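Extracellular endo-alpha-(1->5)-L-arabinanase 1 (Bacillus subtilis, PDB 1UV4) hydrolyses internal alpha-1,5-L-arabinofuranosyl linkages of linear and sugar beet arabinan, with calcium as cofactor, in the breakdown of plant cell walls. Local coordinates at residues 9-14 with 29-34; 38-43 with 48-53; 146-151 with 169-174; 155-160 with 222-227. All coordinates share one frame; numbering follows the deposited sequence. Where two conformers were deposited one is given.

Interaction 1 (9-14 with 29-34); sequences NELLHD and TGLTEE
Thr29 meets the end of the 9-14 segment with both its side chain and its backbone. Its hydroxyl OG1 donates to Asp14 OD2 at 2.7 Å, which receives it on its anti lone pair, turned away from OD1. One residue back, Thr29 N donates to His13 O at 3.0 Å, with an N-H...O angle of 153°. A water closes the third link, accepting from His13 N at 2.8 Å and donating to Thr29 O. Threonine suits the place because OG1, lying beside its own backbone N (chi1 -65°), reaches the carboxylate while the same residue's N-H is engaged by the neighbouring carbonyl. The hydroxyl is also an acceptor, taking the N-H of Ala75, so its proton is directed to Asp14. Asp14 OD1 lies 3.6 Å above the centre of the His13 ring.

Farther from the carboxylate the contact turns apolar: Leu11 CD2 touches Leu31 CD2 at 3.8 Å, each leucine extending one methyl across the gap. Leu31 also opens a type I turn to Glu34, closed by Glu34 N on Leu31 O. In the second shell, His267 ND1 is hydrogen-bonded to Asp14 N.

Asp14 is inferred to be the proton acceptor; its side chain is about 4 Å from that of Glu185, the inferred proton donor, and about 5 Å from a calcium ion. This places the contact at the active site of a five-bladed beta-propeller, the fold of glycoside hydrolase family 43, with the inferred catalytic carboxylates gathered near its axis.

Interaction 2 (38-43 with 48-53); sequences RVLKSS and WTVQKS
Val39 O and both backbone polar groups of Lys41 carry the hydrogen bonds between the strands. Gln51 N donates to Val39 O at 2.8 Å, nearly straight at 169°. Lys41 and Thr49 exchange a reciprocal pair, each N giving to the other's O at 2.9 Å. Between these two sets of bonds Leu40 faces Val50 as a non-hydrogen-bonded pair, where Leu40 CA approaches Thr49 O at 3.3 Å in a CA-H...O contact. Toward Ser53 a water takes over, bonded to Val39 N, Gln51 O and Ser53 OG.

The pair forms a beta hairpin, the outer two strands of a four-stranded antiparallel propeller blade; strand 23-29 adjoins 37-42 on its other side.

Aromatic and apolar packing gathers on the face bearing Leu40 and Val50. Leu40 CB comes within 3.6 Å of Trp48 CE3, and its CD2 reaches Val50 CG2. A branched, apolar side chain suits Leu40, which is buried and also packed by Leu12; Val50, nearer solvent, lies beside Glu10. Ser42 lies over one face of the indole: its CB stands 3.8 Å from the centroid of the six-membered ring in a CH-pi contact, and with chi1 at 67° OG swings above the same ring. So small a residue lets the broad indole lie close to the strand.

The extended Arg38 chain carries its guanidinium to Val50, NH1 lying 3.8 Å from CG2, while Leu40 CD2 lies over one guanidinium face, toward its rim. Its polar partners are Leu11 O and the carboxylate of Glu10.

Interaction 3 (146-151 with 169-174); sequences LAFGSF and GSLYSI. With EDO (1,2-ethanediol), chain F.
Two strands of one propeller blade, 144-148 and 170-175, lie with strand 155-160 between them, and this contact is the apolar packing of their side chains past that middle strand. Phe148 and Leu171 meet on one side of it. Leu171 CD1 sits 3.9 Å from Phe148 CE1 and equally far from CZ, and the two side chains cross at about a right angle. Phe148 CG lies between its own N and carbonyl carbon (chi1 68°), which carries the far end of the ring toward the leucine. A long flat ring and a branched leucine suit strands whose backbones are too far apart to pair. Ala147 and Ile174 make a looser contact, CB to CD1 at 4.5 Å; the extended isoleucine supplies the length that alanine lacks.

At the outer strand Ser173 OG is hydrogen-bonded to O1 of a 1,2-ethanediol molecule, probably from the crystallisation liquor, at 2.8 Å. The same hydroxyl bonds to Lys156 NZ.

Beyond Phe148 the chain leads through Gly149 to Ser150 and Phe151, substrate-binding by similarity. Within the blade, Phe148 and Leu171 both touch Lys156 on the middle strand, whereas Ala147 and Ile174 face the next blade, packing on Pro187 and Leu189 of strand 184-192.

Interaction 4 (155-160 with 222-227); sequences IKLTKL and SITGPY. With EDO (1,2-ethanediol), chain F.
A seam between adjacent propeller blades brings the middle strand 155-160 of one against the loop that follows strand 212-220 of the next. Leu157 carries the contact from the strand. Its CD2 lies 3.3 Å from Ile223 O, 4.2 Å from Ile223 CG1 and 4.0 Å from Thr224 CG2, so a single methyl fits against a backbone carbonyl and two side chains. Leucine suits the spot because CG, anti to the backbone N (chi1 177°), sends a branched end out to the loop.

The loop has a defined shape of its own. Residues Ser222 to Gly225 form a type I turn, closed by Gly225 N on Ser222 O at 3.1 Å, and a cis peptide bond precedes Pro226. Tyr227 folds back so that its OH donates to Ile223 O at 2.7 Å, giving a hydrogen-bond partner to the carbonyl against which Leu157 CD2 lies, and tying Tyr227 back to the turn. Gly225, with phi of 93°, adopts backbone angles at which a side chain would be jammed against the preceding carbonyl.

On the strand, Lys156 NZ donates to O2 of the 1,2-ethanediol at 3.1 Å. Strand 155-160 is flanked by strands 144-148 and 170-175; Trp145 of the former touches both Leu157 and Ile223, and Tyr196 of strand 195-203 touches Ile223 and Tyr227 from the loop's own blade.

From the N terminus, interaction 1 closes the loop around strands 16-20 and 23-29, bringing the connection out of strand 4-8 against the end of strand 23-29. Interaction 2 then closes the short hairpin of the same blade, in series with the first; Arg38 ties the two contacts together. On the opposite side of the chain's centre, interactions 3 and 4 cross, since residues 155-160 lie between 146-151 and 169-174 while their partner 222-227 lies beyond that interval. Interaction 3 spans a single blade, while interaction 4 reaches over 61 residues to the next one. Both meet the same ethanediol, and strand 155-160 pairs with both partners of interaction 3.

Interaction 1 (9-14 with 29-34)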
loop_
_atom_site.group_PDB
_atom_site.type_symbol
_atom_site.label_atom_id
_atom_site.label_comp_id
_atom_site.label_asym_id
_atom_site.label_seq_id
_atom_site.Cartn_x
_atom_site.Cartn_y
_atom_site.Cartn_z
ATOM N N ASN A 9 -12.801 6.625 13.751
ATOM C CA ASN A 9 -13.411 5.830 14.791
ATOM C C ASN A 9 -13.064 4.336 14.668
ATOM O O ASN A 9 -12.657 3.641 15.628
ATOM C CB ASN A 9 -14.950 6.099 14.724
ATOM C CG ASN A 9 -15.614 5.794 13.312
ATOM O OD1 ASN A 9 -15.078 6.126 12.218
ATOM N ND2 ASN A 9 -16.825 5.205 13.364
ATOM N N GLU A 10 -13.182 3.867 13.450
ATOM C CA GLU A 10 -13.004 2.471 13.126
ATOM C C GLU A 10 -11.549 2.114 12.913
ATOM O O GLU A 10 -10.747 2.881 12.379
ATOM C CB GLU A 10 -13.802 2.104 11.866
ATOM C CG GLU A 10 -15.293 2.046 12.075
ATOM C CD GLU A 10 -15.773 0.853 12.889
ATOM O OE1 GLU A 10 -15.003 -0.109 13.150
ATOM O OE2 GLU A 10 -16.978 0.838 13.253
ATOM N N LEU A 11 -11.234 0.902 13.323
ATOM C CA LEU A 11 -9.939 0.310 13.094
ATOM C C LEU A 11 -9.696 0.199 11.580
ATOM O O LEU A 11 -10.582 -0.180 10.824
ATOM C CB LEU A 11 -9.943 -1.117 13.689
ATOM C CG LEU A 11 -8.718 -2.027 13.592
ATOM C CD1 LEU A 11 -8.752 -3.057 14.685
ATOM C CD2 LEU A 11 -8.530 -2.696 12.235
ATOM N N LEU A 12 -8.495 0.535 11.118
ATOM C CA LEU A 12 -8.100 0.196 9.766
ATOM C C LEU A 12 -6.591 0.108 9.688
ATOM O O LEU A 12 -5.925 0.923 10.257
ATOM C CB LEU A 12 -8.614 1.220 8.703
ATOM C CG LEU A 12 -8.651 0.692 7.288
ATOM C CD1 LEU A 12 -9.562 -0.495 7.074
ATOM C CD2 LEU A 12 -9.092 1.865 6.377
ATOM N N HIS A 13 -6.102 -0.901 8.977
ATOM C CA HIS A 13 -4.670 -1.129 8.821
ATOM C C HIS A 13 -4.367 -1.291 7.329
ATOM O O HIS A 13 -5.103 -1.924 6.590
ATOM C CB HIS A 13 -4.310 -2.458 9.570
ATOM C CG HIS A 13 -2.844 -2.686 9.768
ATOM N ND1 HIS A 13 -2.276 -3.921 9.569
ATOM C CD2 HIS A 13 -1.841 -1.865 10.152
ATOM C CE1 HIS A 13 -0.979 -3.844 9.812
ATOM N NE2 HIS A 13 -0.687 -2.609 10.158
ATOM N N ASP A 14 -3.264 -0.707 6.902
ATOM C CA ASP A 14 -2.800 -0.780 5.480
ATOM C C ASP A 14 -3.835 -0.190 4.539
ATOM O O ASP A 14 -4.285 -0.864 3.616
ATOM C CB ASP A 14 -2.405 -2.187 5.052
ATOM C CG ASP A 14 -1.535 -2.906 6.070
ATOM O OD1 ASP A 14 -0.516 -2.330 6.522
ATOM O OD2 ASP A 14 -1.773 -4.085 6.490
ATOM N N THR A 29 -6.502 -4.136 5.180
ATOM C CA THR A 29 -6.313 -5.533 5.528
ATOM C C THR A 29 -7.523 -6.051 6.276
ATOM O O THR A 29 -8.042 -5.374 7.155
ATOM C CB THR A 29 -5.064 -5.662 6.361
ATOM O OG1 THR A 29 -3.943 -5.284 5.533
ATOM C CG2 THR A 29 -4.788 -7.055 6.880
ATOM N N GLY A 30 -7.968 -7.243 5.918
ATOM C CA GLY A 30 -9.032 -7.870 6.669
ATOM C C GLY A 30 -8.667 -8.045 8.144
ATOM O O GLY A 30 -7.480 -8.191 8.539
ATOM N N LEU A 31 -9.683 -8.008 8.997
ATOM C CA LEU A 31 -9.517 -8.430 10.383
ATOM C C LEU A 31 -8.936 -9.813 10.453
ATOM O O LEU A 31 -9.281 -10.676 9.636
ATOM C CB LEU A 31 -10.809 -8.340 11.170
ATOM C CG LEU A 31 -11.545 -7.001 11.193
ATOM C CD1 LEU A 31 -12.774 -7.099 12.035
ATOM C CD2 LEU A 31 -10.624 -5.831 11.660
ATOM N N THR A 32 -8.001 -10.038 11.378
ATOM C CA THR A 32 -7.290 -11.306 11.419
ATOM C C THR A 32 -8.221 -12.507 11.596
ATOM O O THR A 32 -7.982 -13.571 10.999
ATOM C CB THR A 32 -6.231 -11.314 12.543
ATOM O OG1 THR A 32 -5.199 -10.381 12.211
ATOM C CG2 THR A 32 -5.506 -12.680 12.628
ATOM N N GLU A 33 -9.289 -12.304 12.357
ATOM C CA GLU A 33 -10.263 -13.356 12.660
ATOM C C GLU A 33 -11.348 -13.495 11.565
ATOM O O GLU A 33 -12.320 -14.236 11.757
ATOM C CB GLU A 33 -10.918 -13.084 14.028
ATOM C CG GLU A 33 -12.056 -12.072 13.971
ATOM C CD GLU A 33 -12.095 -11.063 15.119
ATOM O OE1 GLU A 33 -11.959 -11.458 16.300
ATOM O OE2 GLU A 33 -12.268 -9.855 14.821
ATOM N N GLU A 34 -11.175 -12.822 10.426
ATOM C CA GLU A 34 -12.130 -12.905 9.320
ATOM C C GLU A 34 -11.451 -13.133 7.999
ATOM O O GLU A 34 -10.216 -12.919 7.812
ATOM C CB GLU A 34 -13.003 -11.644 9.228
ATOM C CG GLU A 34 -13.883 -11.450 10.456
ATOM C CD GLU A 34 -14.780 -10.209 10.453
ATOM O OE1 GLU A 34 -14.785 -9.410 9.496
ATOM O OE2 GLU A 34 -15.507 -10.053 11.461
HETATM O O HOH W 1 -7.668 -3.273 8.776
#

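Interaction 2 (38-43 with 48-53)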
loop_
_atom_site.group_PDB
_atom_site.type_symbol
_atom_site.label_atom_id
_atom_site.label_comp_id
_atom_site.label_asym_id
_atom_site.label_seq_id
_atom_site.Cartn_x
_atom_site.Cartn_y
_atom_site.Cartn_z
ATOM N N ARG A 38 -11.131 -5.686 4.373
ATOM C CA ARG A 38 -11.976 -4.766 5.136
ATOM C C ARG A 38 -12.374 -3.568 4.307
ATOM O O ARG A 38 -11.534 -2.970 3.590
ATOM C CB ARG A 38 -11.210 -4.314 6.339
ATOM C CG ARG A 38 -11.955 -3.392 7.309
ATOM C CD ARG A 38 -11.402 -3.432 8.681
ATOM N NE ARG A 38 -11.834 -2.427 9.655
ATOM C CZ ARG A 38 -12.843 -2.569 10.486
ATOM N NH1 ARG A 38 -13.633 -3.630 10.432
ATOM N NH2 ARG A 38 -13.051 -1.635 11.394
ATOM N N VAL A 39 -13.670 -3.235 4.381
ATOM C CA VAL A 39 -14.248 -2.120 3.605
ATOM C C VAL A 39 -15.026 -1.189 4.545
ATOM O O VAL A 39 -15.909 -1.633 5.280
ATOM C CB VAL A 39 -15.224 -2.615 2.507
ATOM C CG1 VAL A 39 -15.785 -1.430 1.740
ATOM C CG2 VAL A 39 -14.512 -3.621 1.553
ATOM N N LEU A 40 -14.678 0.095 4.485
ATOM C CA LEU A 40 -15.340 1.152 5.220
ATOM C C LEU A 40 -15.943 2.176 4.242
ATOM O O LEU A 40 -15.416 2.400 3.188
ATOM C CB LEU A 40 -14.361 1.896 6.117
ATOM C CG LEU A 40 -13.530 1.085 7.120
ATOM C CD1 LEU A 40 -12.739 2.108 7.961
ATOM C CD2 LEU A 40 -14.395 0.264 8.006
ATOM N N LYS A 41 -17.062 2.759 4.621
ATOM C CA LYS A 41 -17.769 3.771 3.822
ATOM C C LYS A 41 -18.069 4.998 4.686
ATOM O O LYS A 41 -18.396 4.876 5.873
ATOM C CB LYS A 41 -19.066 3.210 3.303
ATOM C CG LYS A 41 -19.875 4.109 2.365
ATOM C CD LYS A 41 -21.158 3.414 1.970
ATOM C CE LYS A 41 -22.020 4.283 1.056
ATOM N NZ LYS A 41 -23.300 3.598 0.743
ATOM N N SER A 42 -17.956 6.193 4.091
ATOM C CA SER A 42 -18.354 7.400 4.775
ATOM C C SER A 42 -18.806 8.474 3.804
ATOM O O SER A 42 -18.533 8.412 2.639
ATOM C CB SER A 42 -17.225 7.888 5.634
ATOM O OG SER A 42 -16.186 8.289 4.854
ATOM N N SER A 43 -19.517 9.450 4.334
ATOM C CA SER A 43 -19.866 10.657 3.609
ATOM C C SER A 43 -18.858 11.798 3.890
ATOM O O SER A 43 -18.832 12.780 3.132
ATOM C CB SER A 43 -21.289 11.093 4.007
ATOM O OG SER A 43 -21.324 11.522 5.364
ATOM N N TRP A 48 -16.989 6.526 9.733
ATOM C CA TRP A 48 -17.036 5.418 8.821
ATOM C C TRP A 48 -17.938 4.329 9.361
ATOM O O TRP A 48 -18.110 4.178 10.573
ATOM C CB TRP A 48 -15.623 4.828 8.645
ATOM C CG TRP A 48 -14.599 5.798 8.114
ATOM C CD1 TRP A 48 -13.819 6.658 8.818
ATOM C CD2 TRP A 48 -14.254 6.004 6.723
ATOM N NE1 TRP A 48 -13.039 7.422 7.973
ATOM C CE2 TRP A 48 -13.267 7.026 6.679
ATOM C CE3 TRP A 48 -14.689 5.447 5.510
ATOM C CZ2 TRP A 48 -12.727 7.502 5.484
ATOM C CZ3 TRP A 48 -14.143 5.945 4.313
ATOM C CH2 TRP A 48 -13.166 6.948 4.312
ATOM N N THR A 49 -18.503 3.567 8.441
ATOM C CA THR A 49 -19.275 2.398 8.775
ATOM C C THR A 49 -18.622 1.227 8.085
ATOM O O THR A 49 -18.161 1.337 6.949
ATOM C CB THR A 49 -20.745 2.584 8.322
ATOM O OG1 THR A 49 -20.819 2.464 6.903
ATOM C CG2 THR A 49 -21.278 3.957 8.668
ATOM N N VAL A 50 -18.637 0.079 8.746
ATOM C CA VAL A 50 -18.024 -1.135 8.229
ATOM C C VAL A 50 -19.013 -1.790 7.261
ATOM O O VAL A 50 -20.146 -2.051 7.611
ATOM C CB VAL A 50 -17.735 -2.123 9.378
ATOM C CG1 VAL A 50 -17.151 -3.432 8.814
ATOM C CG2 VAL A 50 -16.788 -1.495 10.377
ATOM N N GLN A 51 -18.559 -2.049 6.058
ATOM C CA GLN A 51 -19.363 -2.705 5.024
ATOM C C GLN A 51 -19.034 -4.186 4.963
ATOM O O GLN A 51 -18.041 -4.644 5.539
ATOM C CB GLN A 51 -19.015 -2.080 3.673
ATOM C CG GLN A 51 -19.129 -0.549 3.625
ATOM C CD GLN A 51 -20.519 -0.061 4.012
ATOM O OE1 GLN A 51 -20.705 0.488 5.109
ATOM N NE2 GLN A 51 -21.488 -0.244 3.127
ATOM N N LYS A 52 -19.846 -4.947 4.231
ATOM C CA LYS A 52 -19.491 -6.322 3.911
ATOM C C LYS A 52 -18.115 -6.365 3.279
ATOM O O LYS A 52 -17.803 -5.617 2.390
ATOM C CB LYS A 52 -20.505 -7.021 3.006
ATOM C CG LYS A 52 -20.333 -8.573 3.041
ATOM C CD LYS A 52 -21.533 -9.321 2.500
ATOM C CE LYS A 52 -21.365 -10.825 2.616
ATOM N NZ LYS A 52 -22.567 -11.502 2.039
ATOM N N SER A 53 -17.307 -7.289 3.736
ATOM C CA SER A 53 -15.951 -7.439 3.232
ATOM C C SER A 53 -15.955 -7.966 1.812
ATOM O O SER A 53 -16.928 -8.551 1.374
ATOM C CB SER A 53 -15.168 -8.414 4.112
ATOM O OG SER A 53 -14.992 -7.875 5.413
HETATM O O HOH W 2 -15.362 -5.104 5.960
#

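Interaction 3 (146-151 with 169-174)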
loop_
_atom_site.group_PDB
_atom_site.type_symbol
_atom_site.label_atom_id
_atom_site.label_comp_id
_atom_site.label_asym_id
_atom_site.label_seq_id
_atom_site.Cartn_x
_atom_site.Cartn_y
_atom_site.Cartn_z
ATOM N N LEU A 146 3.381 -1.290 -11.414
ATOM C CA LEU A 146 3.067 -1.842 -10.068
ATOM C C LEU A 146 4.319 -1.873 -9.197
ATOM O O LEU A 146 5.336 -2.443 -9.594
ATOM C CB LEU A 146 2.522 -3.269 -10.180
ATOM C CG LEU A 146 2.002 -3.902 -8.861
ATOM C CD1 LEU A 146 0.657 -3.360 -8.505
ATOM C CD2 LEU A 146 2.018 -5.463 -9.005
ATOM N N ALA A 147 4.230 -1.249 -8.027
ATOM C CA ALA A 147 5.276 -1.402 -6.996
ATOM C C ALA A 147 4.749 -2.332 -5.905
ATOM O O ALA A 147 3.552 -2.491 -5.696
ATOM C CB ALA A 147 5.655 -0.085 -6.443
ATOM N N PHE A 148 5.667 -3.004 -5.235
ATOM C CA PHE A 148 5.308 -3.879 -4.123
ATOM C C PHE A 148 6.531 -4.213 -3.303
ATOM O O PHE A 148 7.641 -3.904 -3.633
ATOM C CB PHE A 148 4.616 -5.161 -4.612
ATOM C CG PHE A 148 5.525 -6.093 -5.383
ATOM C CD1 PHE A 148 5.647 -5.965 -6.756
ATOM C CD2 PHE A 148 6.288 -7.044 -4.733
ATOM C CE1 PHE A 148 6.462 -6.785 -7.451
ATOM C CE2 PHE A 148 7.135 -7.881 -5.444
ATOM C CZ PHE A 148 7.215 -7.749 -6.811
ATOM N N GLY A 149 6.286 -4.831 -2.170
ATOM C CA GLY A 149 7.328 -5.429 -1.339
ATOM C C GLY A 149 7.208 -5.199 0.150
ATOM O O GLY A 149 6.527 -4.306 0.633
ATOM N N SER A 150 7.949 -6.019 0.885
ATOM C CA SER A 150 8.044 -6.008 2.330
ATOM C C SER A 150 9.189 -6.912 2.743
ATOM O O SER A 150 9.157 -8.120 2.475
ATOM C CB SER A 150 6.761 -6.536 2.927
ATOM O OG SER A 150 6.812 -6.556 4.344
ATOM N N PHE A 151 10.175 -6.335 3.404
ATOM C CA PHE A 151 11.317 -7.075 3.966
ATOM C C PHE A 151 12.135 -7.751 2.871
ATOM O O PHE A 151 11.993 -7.425 1.685
ATOM C CB PHE A 151 10.876 -8.007 5.125
ATOM C CG PHE A 151 10.730 -7.299 6.427
ATOM C CD1 PHE A 151 9.598 -6.566 6.720
ATOM C CD2 PHE A 151 11.785 -7.271 7.332
ATOM C CE1 PHE A 151 9.486 -5.911 7.937
ATOM C CE2 PHE A 151 11.671 -6.610 8.566
ATOM C CZ PHE A 151 10.523 -5.926 8.853
ATOM N N GLY A 169 7.826 -7.093 -18.839
ATOM C CA GLY A 169 9.206 -6.642 -18.730
ATOM C C GLY A 169 9.927 -7.112 -17.481
ATOM O O GLY A 169 9.579 -8.111 -16.848
ATOM N N SER A 170 10.978 -6.365 -17.137
ATOM C CA SER A 170 11.859 -6.683 -16.030
ATOM C C SER A 170 11.311 -6.211 -14.684
ATOM O O SER A 170 10.533 -5.269 -14.597
ATOM C CB SER A 170 13.241 -6.019 -16.233
ATOM O OG SER A 170 13.779 -6.241 -17.523
ATOM N N LEU A 171 11.760 -6.866 -13.635
ATOM C CA LEU A 171 11.491 -6.482 -12.271
ATOM C C LEU A 171 12.620 -5.610 -11.750
ATOM O O LEU A 171 13.769 -6.058 -11.695
ATOM C CB LEU A 171 11.334 -7.750 -11.408
ATOM C CG LEU A 171 10.737 -7.526 -10.023
ATOM C CD1 LEU A 171 9.303 -6.958 -10.046
ATOM C CD2 LEU A 171 10.743 -8.823 -9.203
ATOM N N TYR A 172 12.301 -4.383 -11.341
ATOM C CA TYR A 172 13.269 -3.381 -10.903
ATOM C C TYR A 172 13.229 -3.280 -9.375
ATOM O O TYR A 172 12.216 -3.580 -8.738
ATOM C CB TYR A 172 12.931 -2.006 -11.493
ATOM C CG TYR A 172 12.978 -1.939 -13.005
ATOM C CD1 TYR A 172 14.135 -1.605 -13.667
ATOM C CD2 TYR A 172 11.859 -2.208 -13.773
ATOM C CE1 TYR A 172 14.176 -1.534 -15.073
ATOM C CE2 TYR A 172 11.901 -2.135 -15.160
ATOM C CZ TYR A 172 13.057 -1.795 -15.796
ATOM O OH TYR A 172 13.120 -1.719 -17.188
ATOM N N SER A 173 14.376 -2.923 -8.827
ATOM C CA SER A 173 14.542 -2.646 -7.397
ATOM C C SER A 173 14.593 -1.157 -7.161
ATOM O O SER A 173 15.367 -0.462 -7.778
ATOM C CB SER A 173 15.825 -3.284 -6.888
ATOM O OG SER A 173 15.765 -4.679 -7.064
ATOM N N ILE A 174 13.737 -0.658 -6.258
ATOM C CA ILE A 174 13.657 0.798 -6.039
ATOM C C ILE A 174 13.836 1.294 -4.605
ATOM O O ILE A 174 14.100 2.485 -4.406
ATOM C CB ILE A 174 12.362 1.402 -6.659
ATOM C CG1 ILE A 174 11.101 0.805 -6.077
ATOM C CG2 ILE A 174 12.402 1.294 -8.187
ATOM C CD1 ILE A 174 9.825 1.523 -6.535
HETATM C C1 EDO F . 15.547 -7.049 -9.714
HETATM O O1 EDO F . 16.102 -5.755 -9.576
HETATM C C2 EDO F . 14.479 -7.248 -8.670
HETATM O O2 EDO F . 14.981 -8.075 -7.650
#

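Interaction 4 (155-160 with 222-227)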
loop_
_atom_site.group_PDB
_atom_site.type_symbol
_atom_site.label_atom_id
_atom_site.label_comp_id
_atom_site.label_asym_id
_atom_site.label_seq_id
_atom_site.Cartn_x
_atom_site.Cartn_y
_atom_site.Cartn_z
ATOM N N ILE A 155 11.639 -3.138 -1.899
ATOM C CA ILE A 155 10.615 -2.686 -2.828
ATOM C C ILE A 155 11.005 -2.871 -4.278
ATOM O O ILE A 155 12.102 -2.511 -4.707
ATOM C CB ILE A 155 10.314 -1.218 -2.561
ATOM C CG1 ILE A 155 10.048 -1.021 -1.050
ATOM C CG2 ILE A 155 9.115 -0.725 -3.390
ATOM C CD1 ILE A 155 8.971 -1.796 -0.444
ATOM N N LYS A 156 10.063 -3.517 -4.991
ATOM C CA LYS A 156 10.222 -3.861 -6.398
ATOM C C LYS A 156 9.197 -3.101 -7.231
ATOM O O LYS A 156 8.198 -2.637 -6.715
ATOM C CB LYS A 156 10.041 -5.341 -6.596
ATOM C CG LYS A 156 10.924 -6.245 -5.708
ATOM C CD LYS A 156 12.406 -5.961 -5.837
ATOM C CE LYS A 156 13.217 -6.736 -4.856
ATOM N NZ LYS A 156 14.672 -6.475 -5.054
ATOM N N LEU A 157 9.465 -3.065 -8.527
ATOM C CA LEU A 157 8.674 -2.322 -9.507
ATOM C C LEU A 157 8.650 -3.054 -10.854
ATOM O O LEU A 157 9.667 -3.490 -11.320
ATOM C CB LEU A 157 9.250 -0.931 -9.681
ATOM C CG LEU A 157 8.608 -0.018 -10.706
ATOM C CD1 LEU A 157 7.280 0.474 -10.223
ATOM C CD2 LEU A 157 9.560 1.145 -11.064
ATOM N N THR A 158 7.451 -3.197 -11.427
ATOM C CA THR A 158 7.311 -3.721 -12.764
ATOM C C THR A 158 6.314 -2.855 -13.544
ATOM O O THR A 158 5.324 -2.367 -13.005
ATOM C CB THR A 158 6.844 -5.200 -12.746
ATOM O OG1 THR A 158 6.673 -5.691 -14.079
ATOM C CG2 THR A 158 5.501 -5.337 -12.046
ATOM N N LYS A 159 6.555 -2.774 -14.831
ATOM C CA LYS A 159 5.580 -2.203 -15.759
ATOM C C LYS A 159 4.428 -3.193 -15.840
ATOM O O LYS A 159 4.581 -4.425 -15.609
ATOM C CB LYS A 159 6.191 -1.951 -17.142
ATOM C CG LYS A 159 5.333 -1.122 -18.103
ATOM C CD LYS A 159 6.165 -0.668 -19.321
ATOM C CE LYS A 159 5.275 -0.118 -20.417
ATOM N NZ LYS A 159 4.644 1.129 -20.064
ATOM N N LEU A 160 3.258 -2.699 -16.203
ATOM C CA LEU A 160 2.086 -3.522 -16.427
ATOM C C LEU A 160 1.606 -3.384 -17.863
ATOM O O LEU A 160 1.693 -2.332 -18.483
ATOM C CB LEU A 160 0.943 -3.097 -15.495
ATOM C CG LEU A 160 1.179 -3.302 -13.999
ATOM C CD1 LEU A 160 0.075 -2.585 -13.197
ATOM C CD2 LEU A 160 1.254 -4.745 -13.634
ATOM N N SER A 222 13.378 9.369 -13.127
ATOM C CA SER A 222 12.864 8.203 -13.817
ATOM C C SER A 222 12.141 7.285 -12.845
ATOM O O SER A 222 12.451 7.219 -11.643
ATOM C CB SER A 222 13.978 7.480 -14.549
ATOM O OG SER A 222 14.800 6.838 -13.641
ATOM N N ILE A 223 11.159 6.567 -13.354
ATOM C CA ILE A 223 10.334 5.764 -12.468
ATOM C C ILE A 223 11.123 4.624 -11.851
ATOM O O ILE A 223 10.819 4.160 -10.740
ATOM C CB ILE A 223 9.019 5.317 -13.158
ATOM C CG1 ILE A 223 7.985 4.852 -12.118
ATOM C CG2 ILE A 223 9.277 4.247 -14.193
ATOM C CD1 ILE A 223 6.608 4.530 -12.662
ATOM N N THR A 224 12.170 4.202 -12.552
ATOM C CA THR A 224 12.987 3.104 -12.083
ATOM C C THR A 224 14.121 3.520 -11.174
ATOM O O THR A 224 14.890 2.649 -10.707
ATOM C CB THR A 224 13.492 2.260 -13.252
ATOM O OG1 THR A 224 14.068 3.085 -14.272
ATOM C CG2 THR A 224 12.347 1.509 -13.932
ATOM N N GLY A 225 14.220 4.814 -10.871
ATOM C CA GLY A 225 15.155 5.322 -9.882
ATOM C C GLY A 225 16.494 5.761 -10.455
ATOM O O GLY A 225 16.691 5.785 -11.672
ATOM N N PRO A 226 17.451 6.092 -9.595
ATOM C CA PRO A 226 17.336 5.935 -8.142
ATOM C C PRO A 226 16.533 7.010 -7.485
ATOM O O PRO A 226 16.649 8.189 -7.868
ATOM C CB PRO A 226 18.814 6.024 -7.673
ATOM C CG PRO A 226 19.475 6.969 -8.669
ATOM C CD PRO A 226 18.797 6.548 -9.988
ATOM N N TYR A 227 15.742 6.618 -6.483
ATOM C CA TYR A 227 15.020 7.558 -5.643
ATOM C C TYR A 227 15.991 8.110 -4.582
ATOM O O TYR A 227 16.572 7.361 -3.823
ATOM C CB TYR A 227 13.782 6.913 -5.001
ATOM C CG TYR A 227 12.719 6.623 -6.041
ATOM C CD1 TYR A 227 12.730 5.441 -6.792
ATOM C CD2 TYR A 227 11.703 7.520 -6.264
ATOM C CE1 TYR A 227 11.801 5.224 -7.782
ATOM C CE2 TYR A 227 10.724 7.280 -7.188
ATOM C CZ TYR A 227 10.771 6.139 -7.974
ATOM O OH TYR A 227 9.831 5.901 -8.925
HETATM C C1 EDO F . 15.547 -7.049 -9.714
HETATM O O1 EDO F . 16.102 -5.755 -9.576
HETATM C C2 EDO F . 14.479 -7.248 -8.670
HETATM O O2 EDO F . 14.981 -8.075 -7.650
#